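Local coordinates for protein 2-hydroxyhepta-2,4-diene-1,7-dioate isomerase (PDB 4DBF) that binds magnesium and probably acts as an oxaloacetate decarboxylase of the fumarylacetoacetate hydrolase (FAH) family, at residues T262-E274 and I278-A288. Numbering follows the deposited sequence.
Sequences TEAMVDGDYIEIE and IGKLGNPVVDA
With CG trans to its own backbone N (chi1 -174°), Tyr270 swings its ring across to the neighbouring strand, where the backbone O of Asn283 lies over one face near the rim and Tyr270 OH comes 3.2 Å from Gly282 CA. Glycine suits that place, since a CB there would collide with the hydroxyl, which hydrogen-bonds to Glu121. Pro284 CB meets Tyr270 CD1 at 4.0 Å. Strands 270-275 and 279-287 form an antiparallel hairpin; Ile271 and Asn283 exchange two backbone bonds, as do Ile273 and Leu281. On the side of the sheet that carries Tyr270, the extended Lys280 chain runs beside Glu274, Lys280 CE 3.2 Å from Glu274 OE2, and crosses Glu272; Lys280 NZ stays beyond salt-bridge distance from both, while Arg213 pairs with Glu274. On the opposite face, Ile271 and Ile273 pack against strand 159-170, which carries the magnesium ligand Asp167. Farther along, a type II turn from Val266 to Asp269, whose Gly268 tolerates positive phi, lets Gly268 N reach Val285 O (2.8 Å). The methyls of branched Val285 diverge, CG1 to Val266 O and CG2 to Met265 SD (3.8 Å). Asp267 OD1 accepts a hydrogen bond from Asp287 N (3.0 Å) on the anti side, somewhat out of the carboxylate plane. The two stacked carboxylates probably repel mildly, and a water joining Asp267 N to Asp287 OD2 helps hold this acidic end together.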
# COMPACT_ATOMS: atom_id res chain seq x y z
N THR A 262 9.62 22.32 -2.29
CA THR A 262 9.61 22.97 -3.59
C THR A 262 8.77 24.27 -3.67
O THR A 262 9.28 25.33 -3.42
CB THR A 262 9.13 21.98 -4.63
OG1 THR A 262 7.82 21.51 -4.26
CG2 THR A 262 10.14 20.75 -4.76
N GLU A 263 7.49 24.17 -3.99
CA GLU A 263 6.63 25.35 -4.09
C GLU A 263 5.16 24.89 -4.02
O GLU A 263 4.77 23.92 -4.70
CB GLU A 263 6.87 26.15 -5.39
CG GLU A 263 5.88 27.35 -5.64
CD GLU A 263 6.24 28.65 -4.90
OE1 GLU A 263 7.45 28.94 -4.65
OE2 GLU A 263 5.29 29.40 -4.57
N ALA A 264 4.33 25.59 -3.26
CA ALA A 264 2.92 25.20 -3.21
C ALA A 264 2.17 25.40 -4.54
O ALA A 264 2.46 26.32 -5.32
CB ALA A 264 2.17 25.89 -2.05
N MET A 265 1.20 24.53 -4.78
CA MET A 265 0.44 24.53 -6.01
C MET A 265 -0.98 24.81 -5.59
O MET A 265 -1.42 24.32 -4.54
CB MET A 265 0.48 23.11 -6.61
CG MET A 265 1.82 22.70 -7.05
SD MET A 265 1.65 21.14 -7.94
CE MET A 265 1.01 19.98 -6.83
N VAL A 266 -1.72 25.54 -6.44
CA VAL A 266 -3.11 25.85 -6.20
C VAL A 266 -3.99 25.61 -7.43
O VAL A 266 -3.50 25.40 -8.56
CB VAL A 266 -3.34 27.34 -5.74
CG1 VAL A 266 -2.57 27.65 -4.38
CG2 VAL A 266 -2.96 28.35 -6.88
N ASP A 267 -5.30 25.66 -7.22
CA ASP A 267 -6.26 25.39 -8.28
C ASP A 267 -5.93 26.28 -9.47
O ASP A 267 -5.63 27.43 -9.28
CB ASP A 267 -7.67 25.63 -7.76
CG ASP A 267 -8.67 25.65 -8.86
OD1 ASP A 267 -9.06 24.58 -9.35
OD2 ASP A 267 -9.03 26.78 -9.26
N GLY A 268 -5.92 25.73 -10.69
CA GLY A 268 -5.46 26.49 -11.88
C GLY A 268 -4.02 26.32 -12.36
O GLY A 268 -3.75 26.57 -13.55
N ASP A 269 -3.09 25.97 -11.46
CA ASP A 269 -1.70 25.80 -11.82
C ASP A 269 -1.56 24.61 -12.75
O ASP A 269 -2.51 23.80 -12.94
CB ASP A 269 -0.79 25.55 -10.57
CG ASP A 269 -0.71 26.77 -9.67
OD1 ASP A 269 -1.24 27.86 -10.11
OD2 ASP A 269 -0.14 26.67 -8.55
N TYR A 270 -0.36 24.49 -13.30
CA TYR A 270 -0.01 23.33 -14.06
C TYR A 270 1.40 23.01 -13.64
O TYR A 270 2.21 23.90 -13.49
CB TYR A 270 -0.04 23.63 -15.57
CG TYR A 270 0.16 22.40 -16.44
CD1 TYR A 270 -0.92 21.57 -16.79
CD2 TYR A 270 1.43 22.06 -16.90
CE1 TYR A 270 -0.71 20.41 -17.60
CE2 TYR A 270 1.64 20.93 -17.74
CZ TYR A 270 0.56 20.12 -18.07
OH TYR A 270 0.79 19.03 -18.88
N ILE A 271 1.70 21.72 -13.47
CA ILE A 271 3.03 21.28 -13.06
C ILE A 271 3.63 20.26 -14.04
O ILE A 271 2.97 19.31 -14.42
CB ILE A 271 3.00 20.72 -11.55
CG1 ILE A 271 4.40 20.27 -11.09
CG2 ILE A 271 2.04 19.54 -11.33
CD1 ILE A 271 5.45 21.37 -10.96
N GLU A 272 4.87 20.47 -14.45
CA GLU A 272 5.46 19.56 -15.41
C GLU A 272 6.84 19.15 -14.91
O GLU A 272 7.75 20.00 -14.77
CB GLU A 272 5.59 20.25 -16.76
CG GLU A 272 6.11 19.39 -17.90
CD GLU A 272 6.15 20.20 -19.19
OE1 GLU A 272 7.00 21.10 -19.31
OE2 GLU A 272 5.33 19.95 -20.08
N ILE A 273 7.02 17.84 -14.71
CA ILE A 273 8.33 17.38 -14.32
C ILE A 273 9.06 16.96 -15.60
O ILE A 273 8.46 16.27 -16.45
CB ILE A 273 8.25 16.13 -13.36
CG1 ILE A 273 7.27 16.35 -12.16
CG2 ILE A 273 9.65 15.66 -12.91
CD1 ILE A 273 7.61 17.50 -11.29
N GLU A 274 10.35 17.25 -15.70
CA GLU A 274 11.09 16.77 -16.86
C GLU A 274 12.32 15.99 -16.43
O GLU A 274 13.08 16.46 -15.64
CB GLU A 274 11.52 17.94 -17.77
CG GLU A 274 12.51 17.54 -18.82
CD GLU A 274 12.94 18.72 -19.68
OE1 GLU A 274 13.59 19.68 -19.16
OE2 GLU A 274 12.66 18.64 -20.90
N ILE A 278 13.82 10.31 -20.36
CA ILE A 278 12.51 9.74 -20.13
C ILE A 278 11.51 10.65 -20.84
O ILE A 278 10.87 10.23 -21.80
CB ILE A 278 12.19 9.63 -18.59
CG1 ILE A 278 13.34 8.87 -17.89
CG2 ILE A 278 10.75 9.02 -18.38
CD1 ILE A 278 13.05 8.55 -16.39
N GLY A 279 11.40 11.91 -20.41
CA GLY A 279 10.42 12.80 -21.02
C GLY A 279 9.82 13.76 -20.04
O GLY A 279 10.51 14.23 -19.15
N LYS A 280 8.53 14.03 -20.19
CA LYS A 280 7.88 15.03 -19.33
C LYS A 280 6.59 14.48 -18.74
O LYS A 280 5.87 13.77 -19.42
CB LYS A 280 7.58 16.30 -20.14
CG LYS A 280 8.82 17.14 -20.43
CD LYS A 280 8.42 18.29 -21.36
CE LYS A 280 9.63 19.13 -21.73
NZ LYS A 280 9.27 20.11 -22.81
N LEU A 281 6.33 14.81 -17.49
CA LEU A 281 5.11 14.43 -16.81
C LEU A 281 4.40 15.70 -16.36
O LEU A 281 4.85 16.35 -15.39
CB LEU A 281 5.41 13.49 -15.60
CG LEU A 281 4.18 13.06 -14.75
CD1 LEU A 281 3.13 12.27 -15.64
CD2 LEU A 281 4.69 12.20 -13.58
N GLY A 282 3.31 16.07 -17.07
CA GLY A 282 2.57 17.34 -16.81
C GLY A 282 1.20 17.02 -16.23
O GLY A 282 0.57 16.04 -16.67
N ASN A 283 0.73 17.81 -15.25
CA ASN A 283 -0.62 17.64 -14.70
C ASN A 283 -1.20 18.99 -14.33
O ASN A 283 -0.52 19.84 -13.71
CB ASN A 283 -0.61 16.74 -13.43
CG ASN A 283 -0.19 15.31 -13.73
OD1 ASN A 283 -1.04 14.42 -13.99
ND2 ASN A 283 1.09 15.06 -13.69
N PRO A 284 -2.49 19.19 -14.66
CA PRO A 284 -3.13 20.36 -14.15
C PRO A 284 -3.53 20.17 -12.69
O PRO A 284 -3.65 19.03 -12.18
CB PRO A 284 -4.35 20.54 -15.10
CG PRO A 284 -4.74 19.10 -15.40
CD PRO A 284 -3.40 18.34 -15.46
N VAL A 285 -3.67 21.28 -12.00
CA VAL A 285 -4.07 21.25 -10.60
C VAL A 285 -5.48 21.85 -10.41
O VAL A 285 -5.77 22.95 -10.94
CB VAL A 285 -3.05 22.03 -9.75
CG1 VAL A 285 -3.42 22.01 -8.25
CG2 VAL A 285 -1.56 21.47 -10.00
N VAL A 286 -6.31 21.17 -9.64
CA VAL A 286 -7.66 21.62 -9.33
C VAL A 286 -8.06 21.46 -7.86
O VAL A 286 -7.51 20.61 -7.17
CB VAL A 286 -8.74 20.96 -10.25
CG1 VAL A 286 -8.36 21.12 -11.71
CG2 VAL A 286 -8.96 19.49 -9.95
N ASP A 287 -9.03 22.26 -7.38
CA ASP A 287 -9.60 22.01 -6.06
C ASP A 287 -10.53 20.81 -6.20
O ASP A 287 -11.31 20.75 -7.15
CB ASP A 287 -10.36 23.23 -5.53
CG ASP A 287 -9.46 24.43 -5.23
OD1 ASP A 287 -9.87 25.58 -5.58
OD2 ASP A 287 -8.33 24.25 -4.68
N ALA A 288 -10.40 19.82 -5.33
CA ALA A 288 -11.33 18.70 -5.32
C ALA A 288 -12.64 19.20 -4.76
O ALA A 288 -13.68 18.90 -5.35
CB ALA A 288 -10.81 17.52 -4.48
OXT ALA A 288 -12.72 19.92 -3.74
O HOH W 1 -6.05 25.72 -4.61